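Local coordinates for protein putative mandelate racemase (Zymomonas mobilis, PDB 2OX4) that binds magnesium through three glutamates and probably acts as a lyase (dehydratase) of the mandelate racemase branch of the enolase superfamily, at residues K121-Q132 against I333-H344. Residues are numbered along the deposited sequence; the frame is centred on the assembly and turned at random.
Sequences KNREDLRVYASQ and IAIPNFCIHEHH
V128–S131 and H341–H344 pair as parallel neighbours, first and last strands of the C-terminal barrel, and so close the ring of the enolase-type fold. The register is fixed by R127 O accepting from H341 N, Y129 N donating to H341 O (2.8 Å), H343 N reaching Y129 O, and S131 N reaching H343 O. On the barrel-interior side, the Y129 ring lies over the backbone of E342, whose CA stands 3.9 Å from the ring centroid, 16° off the normal: a CH-pi contact. At that ring's edge sits I340 CG2. With CG set between backbone N and carbonyl carbon (chi1 72°), the ring runs its OH alongside E342 CB and CG, and the hydroxyl is hydrogen-bonded to Q315. Before the strands, R123 grips I335 O end-on with NH1 (3.0 Å) and NH2 (2.9 Å), the oxygen 3° out of the guanidinium plane. N122 CB and F338 CB flank opposite faces; bonds and flanks together probably restrict the group's turning. L126 CD2 lies over one face of the F338 ring, 4.0 Å from its centroid, another CH-pi contact. I333 O takes both N122 N and N122 ND2 (3.2 Å). The side chain of Q132 comes within about 4 Å of the bound magnesium ion, so this end of the strand pair borders the metal site. There S131 OG donates to the anti lone pair of E342 OE2 (2.7 Å), and a salt bridge from K166 to the same oxygen helps fix the carboxylate's position in the barrel interior.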
loop_
_atom_site.group_PDB
_atom_site.type_symbol
_atom_site.label_atom_id
_atom_site.label_comp_id
_atom_site.label_asym_id
_atom_site.label_seq_id
_atom_site.Cartn_x
_atom_site.Cartn_y
_atom_site.Cartn_z
ATOM N N LYS C 121 -19.436 12.618 34.063
ATOM C CA LYS C 121 -20.466 11.783 33.426
ATOM C C LYS C 121 -20.721 12.243 32.000
ATOM O O LYS C 121 -20.728 13.447 31.736
ATOM C CB LYS C 121 -21.795 11.922 34.188
ATOM C CG LYS C 121 -21.924 11.030 35.393
ATOM C CD LYS C 121 -23.337 11.078 35.962
ATOM C CE LYS C 121 -23.379 10.344 37.280
ATOM N NZ LYS C 121 -23.983 11.191 38.333
ATOM N N ASN C 122 -20.995 11.293 31.097
ATOM C CA ASN C 122 -21.393 11.617 29.736
ATOM C C ASN C 122 -22.865 11.286 29.492
ATOM O O ASN C 122 -23.404 11.546 28.412
ATOM C CB ASN C 122 -20.527 10.845 28.735
ATOM C CG ASN C 122 -19.163 11.440 28.603
ATOM O OD1 ASN C 122 -18.878 12.167 27.654
ATOM N ND2 ASN C 122 -18.305 11.163 29.580
ATOM N N ARG C 123 -23.490 10.688 30.504
ATOM C CA ARG C 123 -24.878 10.245 30.432
ATOM C C ARG C 123 -25.327 9.944 31.863
ATOM O O ARG C 123 -24.495 9.765 32.759
ATOM C CB ARG C 123 -25.004 8.985 29.565
ATOM C CG ARG C 123 -24.114 7.816 30.002
ATOM C CD ARG C 123 -23.947 6.779 28.863
ATOM N NE ARG C 123 -23.239 7.355 27.717
ATOM C CZ ARG C 123 -21.923 7.532 27.662
ATOM N NH1 ARG C 123 -21.149 7.135 28.673
ATOM N NH2 ARG C 123 -21.379 8.086 26.585
ATOM N N GLU C 124 -26.636 9.889 32.078
ATOM C CA GLU C 124 -27.161 9.723 33.436
ATOM C C GLU C 124 -27.230 8.263 33.874
ATOM O O GLU C 124 -27.203 7.970 35.072
ATOM C CB GLU C 124 -28.538 10.394 33.572
ATOM C CG GLU C 124 -28.478 11.931 33.586
ATOM C CD GLU C 124 -27.449 12.494 34.581
ATOM O OE1 GLU C 124 -27.522 12.178 35.790
ATOM O OE2 GLU C 124 -26.561 13.264 34.153
ATOM N N ASP C 125 -27.339 7.352 32.906
ATOM C CA ASP C 125 -27.297 5.918 33.191
ATOM C C ASP C 125 -26.774 5.156 31.968
ATOM O O ASP C 125 -26.482 5.766 30.939
ATOM C CB ASP C 125 -28.669 5.384 33.676
ATOM C CG ASP C 125 -29.724 5.332 32.569
ATOM O OD1 ASP C 125 -30.784 4.701 32.793
ATOM O OD2 ASP C 125 -29.523 5.916 31.482
ATOM N N LEU C 126 -26.662 3.834 32.087
ATOM C CA LEU C 126 -26.043 3.007 31.049
ATOM C C LEU C 126 -26.998 1.898 30.623
ATOM O O LEU C 126 -27.505 1.159 31.465
ATOM C CB LEU C 126 -24.754 2.367 31.586
ATOM C CG LEU C 126 -23.666 3.232 32.238
ATOM C CD1 LEU C 126 -22.611 2.322 32.850
ATOM C CD2 LEU C 126 -23.015 4.168 31.252
ATOM N N ARG C 127 -27.213 1.778 29.316
ATOM C CA ARG C 127 -27.878 0.612 28.742
ATOM C C ARG C 127 -27.102 -0.666 29.050
ATOM O O ARG C 127 -25.873 -0.675 29.013
ATOM C CB ARG C 127 -28.022 0.783 27.236
ATOM C CG ARG C 127 -28.845 -0.302 26.590
ATOM C CD ARG C 127 -28.903 -0.154 25.078
ATOM N NE ARG C 127 -29.803 -1.149 24.507
ATOM C CZ ARG C 127 -29.785 -1.555 23.239
ATOM N NH1 ARG C 127 -28.908 -1.051 22.372
ATOM N NH2 ARG C 127 -30.648 -2.479 22.835
ATOM N N VAL C 128 -27.824 -1.740 29.363
ATOM C CA VAL C 128 -27.206 -3.007 29.757
ATOM C C VAL C 128 -27.750 -4.154 28.907
ATOM O O VAL C 128 -28.927 -4.159 28.541
ATOM C CB VAL C 128 -27.464 -3.330 31.263
ATOM C CG1 VAL C 128 -26.710 -4.565 31.674
ATOM C CG2 VAL C 128 -27.056 -2.153 32.164
ATOM N N TYR C 129 -26.891 -5.122 28.584
ATOM C CA TYR C 129 -27.359 -6.391 28.038
ATOM C C TYR C 129 -27.150 -7.567 28.982
ATOM O O TYR C 129 -26.205 -7.587 29.779
ATOM C CB TYR C 129 -26.785 -6.669 26.628
ATOM C CG TYR C 129 -25.307 -7.042 26.500
ATOM C CD1 TYR C 129 -24.859 -8.350 26.720
ATOM C CD2 TYR C 129 -24.373 -6.097 26.075
ATOM C CE1 TYR C 129 -23.509 -8.689 26.579
ATOM C CE2 TYR C 129 -23.034 -6.433 25.914
ATOM C CZ TYR C 129 -22.611 -7.726 26.144
ATOM O OH TYR C 129 -21.284 -8.035 25.970
ATOM N N ALA C 130 -28.061 -8.532 28.905
ATOM C CA ALA C 130 -27.961 -9.763 29.660
ATOM C C ALA C 130 -27.044 -10.747 28.939
ATOM O O ALA C 130 -27.364 -11.190 27.834
ATOM C CB ALA C 130 -29.365 -10.372 29.819
ATOM N N SER C 131 -25.938 -11.111 29.589
ATOM C CA SER C 131 -24.827 -11.769 28.919
ATOM C C SER C 131 -24.702 -13.261 29.207
ATOM O O SER C 131 -24.708 -13.678 30.373
ATOM C CB SER C 131 -23.510 -11.095 29.279
ATOM O OG SER C 131 -22.461 -11.617 28.475
ATOM N N GLN C 132 -24.517 -14.025 28.123
ATOM C CA GLN C 132 -24.187 -15.461 28.136
ATOM C C GLN C 132 -25.413 -16.295 28.519
ATOM O O GLN C 132 -25.384 -17.059 29.487
ATOM C CB GLN C 132 -22.953 -15.794 29.015
ATOM C CG GLN C 132 -21.707 -14.887 28.798
ATOM C CD GLN C 132 -21.036 -15.041 27.430
ATOM O OE1 GLN C 132 -21.455 -15.847 26.599
ATOM N NE2 GLN C 132 -19.965 -14.273 27.205
ATOM N N ILE C 333 -19.090 5.369 32.176
ATOM C CA ILE C 333 -19.874 6.606 32.269
ATOM C C ILE C 333 -19.023 7.825 31.898
ATOM O O ILE C 333 -19.553 8.845 31.460
ATOM C CB ILE C 333 -20.554 6.777 33.663
ATOM C CG1 ILE C 333 -21.801 7.664 33.539
ATOM C CG2 ILE C 333 -19.584 7.323 34.702
ATOM C CD1 ILE C 333 -22.945 7.224 34.417
ATOM N N ALA C 334 -17.701 7.699 32.042
ATOM C CA ALA C 334 -16.786 8.822 31.793
ATOM C C ALA C 334 -16.331 8.984 30.333
ATOM O O ALA C 334 -15.570 9.914 30.027
ATOM C CB ALA C 334 -15.565 8.727 32.695
ATOM N N ILE C 335 -16.761 8.095 29.442
ATOM C CA ILE C 335 -16.331 8.198 28.029
ATOM C C ILE C 335 -17.514 8.594 27.128
ATOM O O ILE C 335 -18.641 8.161 27.375
ATOM C CB ILE C 335 -15.653 6.880 27.501
ATOM C CG1 ILE C 335 -16.598 5.673 27.625
ATOM C CG2 ILE C 335 -14.302 6.620 28.220
ATOM C CD1 ILE C 335 -16.118 4.409 26.870
ATOM N N PRO C 336 -17.269 9.425 26.097
ATOM C CA PRO C 336 -18.345 9.798 25.165
ATOM C C PRO C 336 -18.794 8.669 24.227
ATOM O O PRO C 336 -19.973 8.630 23.844
ATOM C CB PRO C 336 -17.744 10.968 24.374
ATOM C CG PRO C 336 -16.273 10.730 24.408
ATOM C CD PRO C 336 -16.004 10.107 25.763
ATOM N N ASN C 337 -17.881 7.754 23.883
ATOM C CA ASN C 337 -18.147 6.726 22.882
ATOM C C ASN C 337 -18.538 5.377 23.497
ATOM O O ASN C 337 -18.014 4.336 23.139
ATOM C CB ASN C 337 -16.992 6.590 21.850
ATOM C CG ASN C 337 -15.613 6.303 22.496
ATOM O OD1 ASN C 337 -15.336 6.733 23.613
ATOM N ND2 ASN C 337 -14.738 5.589 21.761
ATOM N N PHE C 338 -19.474 5.405 24.435
ATOM C CA PHE C 338 -19.971 4.192 25.082
ATOM C C PHE C 338 -21.079 3.551 24.240
ATOM O O PHE C 338 -21.959 4.252 23.743
ATOM C CB PHE C 338 -20.506 4.560 26.484
ATOM C CG PHE C 338 -21.332 3.478 27.143
ATOM C CD1 PHE C 338 -20.720 2.363 27.702
ATOM C CD2 PHE C 338 -22.716 3.606 27.235
ATOM C CE1 PHE C 338 -21.481 1.370 28.336
ATOM C CE2 PHE C 338 -23.486 2.624 27.858
ATOM C CZ PHE C 338 -22.867 1.508 28.408
ATOM N N CYS C 339 -21.042 2.221 24.095
ATOM C CA CYS C 339 -22.070 1.482 23.350
ATOM C C CYS C 339 -23.151 0.911 24.301
ATOM O O CYS C 339 -24.330 1.293 24.240
ATOM C CB CYS C 339 -21.425 0.334 22.551
ATOM S SG CYS C 339 -22.630 -0.689 21.685
ATOM N N ILE C 340 -22.731 0.011 25.182
ATOM C CA ILE C 340 -23.655 -0.803 26.000
ATOM C C ILE C 340 -22.826 -1.490 27.090
ATOM O O ILE C 340 -21.602 -1.633 26.949
ATOM C CB ILE C 340 -24.443 -1.822 25.127
ATOM C CG1 ILE C 340 -25.652 -2.387 25.890
ATOM C CG2 ILE C 340 -23.519 -2.911 24.542
ATOM C CD1 ILE C 340 -26.599 -3.197 25.014
ATOM N N HIS C 341 -23.467 -1.859 28.196
ATOM C CA HIS C 341 -22.767 -2.515 29.308
ATOM C C HIS C 341 -23.112 -4.012 29.388
ATOM O O HIS C 341 -24.276 -4.403 29.292
ATOM C CB HIS C 341 -23.090 -1.821 30.641
ATOM C CG HIS C 341 -22.439 -2.475 31.822
ATOM N ND1 HIS C 341 -21.205 -2.089 32.297
ATOM C CD2 HIS C 341 -22.833 -3.514 32.598
ATOM C CE1 HIS C 341 -20.871 -2.851 33.322
ATOM N NE2 HIS C 341 -21.842 -3.726 33.527
ATOM N N GLU C 342 -22.089 -4.841 29.560
ATOM C CA GLU C 342 -22.260 -6.281 29.676
ATOM C C GLU C 342 -22.563 -6.646 31.122
ATOM O O GLU C 342 -21.759 -6.368 32.027
ATOM C CB GLU C 342 -20.977 -6.997 29.266
ATOM C CG GLU C 342 -21.074 -8.498 29.453
ATOM C CD GLU C 342 -19.848 -9.251 28.969
ATOM O OE1 GLU C 342 -18.735 -8.670 28.920
ATOM O OE2 GLU C 342 -20.008 -10.443 28.648
ATOM N N HIS C 343 -23.703 -7.293 31.343
ATOM C CA HIS C 343 -23.988 -7.801 32.683
ATOM C C HIS C 343 -24.014 -9.322 32.678
ATOM O O HIS C 343 -24.930 -9.936 32.121
ATOM C CB HIS C 343 -25.283 -7.208 33.255
ATOM C CG HIS C 343 -25.506 -7.550 34.696
ATOM N ND1 HIS C 343 -24.586 -7.253 35.682
ATOM C CD2 HIS C 343 -26.533 -8.181 35.316
ATOM C CE1 HIS C 343 -25.042 -7.679 36.849
ATOM N NE2 HIS C 343 -26.213 -8.258 36.652
ATOM N N HIS C 344 -22.971 -9.910 33.272
ATOM C CA HIS C 344 -22.670 -11.326 33.101
ATOM C C HIS C 344 -23.520 -12.141 34.049
ATOM O O HIS C 344 -23.762 -11.733 35.197
ATOM C CB HIS C 344 -21.186 -11.603 33.352
ATOM C CG HIS C 344 -20.692 -12.872 32.727
ATOM N ND1 HIS C 344 -21.078 -14.121 33.166
ATOM C CD2 HIS C 344 -19.823 -13.084 31.708
ATOM C CE1 HIS C 344 -20.476 -15.049 32.443
ATOM N NE2 HIS C 344 -19.708 -14.446 31.551
HETATM O O HOH W 1 -26.615 0.812 22.571
HETATM O O HOH W 2 -18.380 -12.245 29.162
#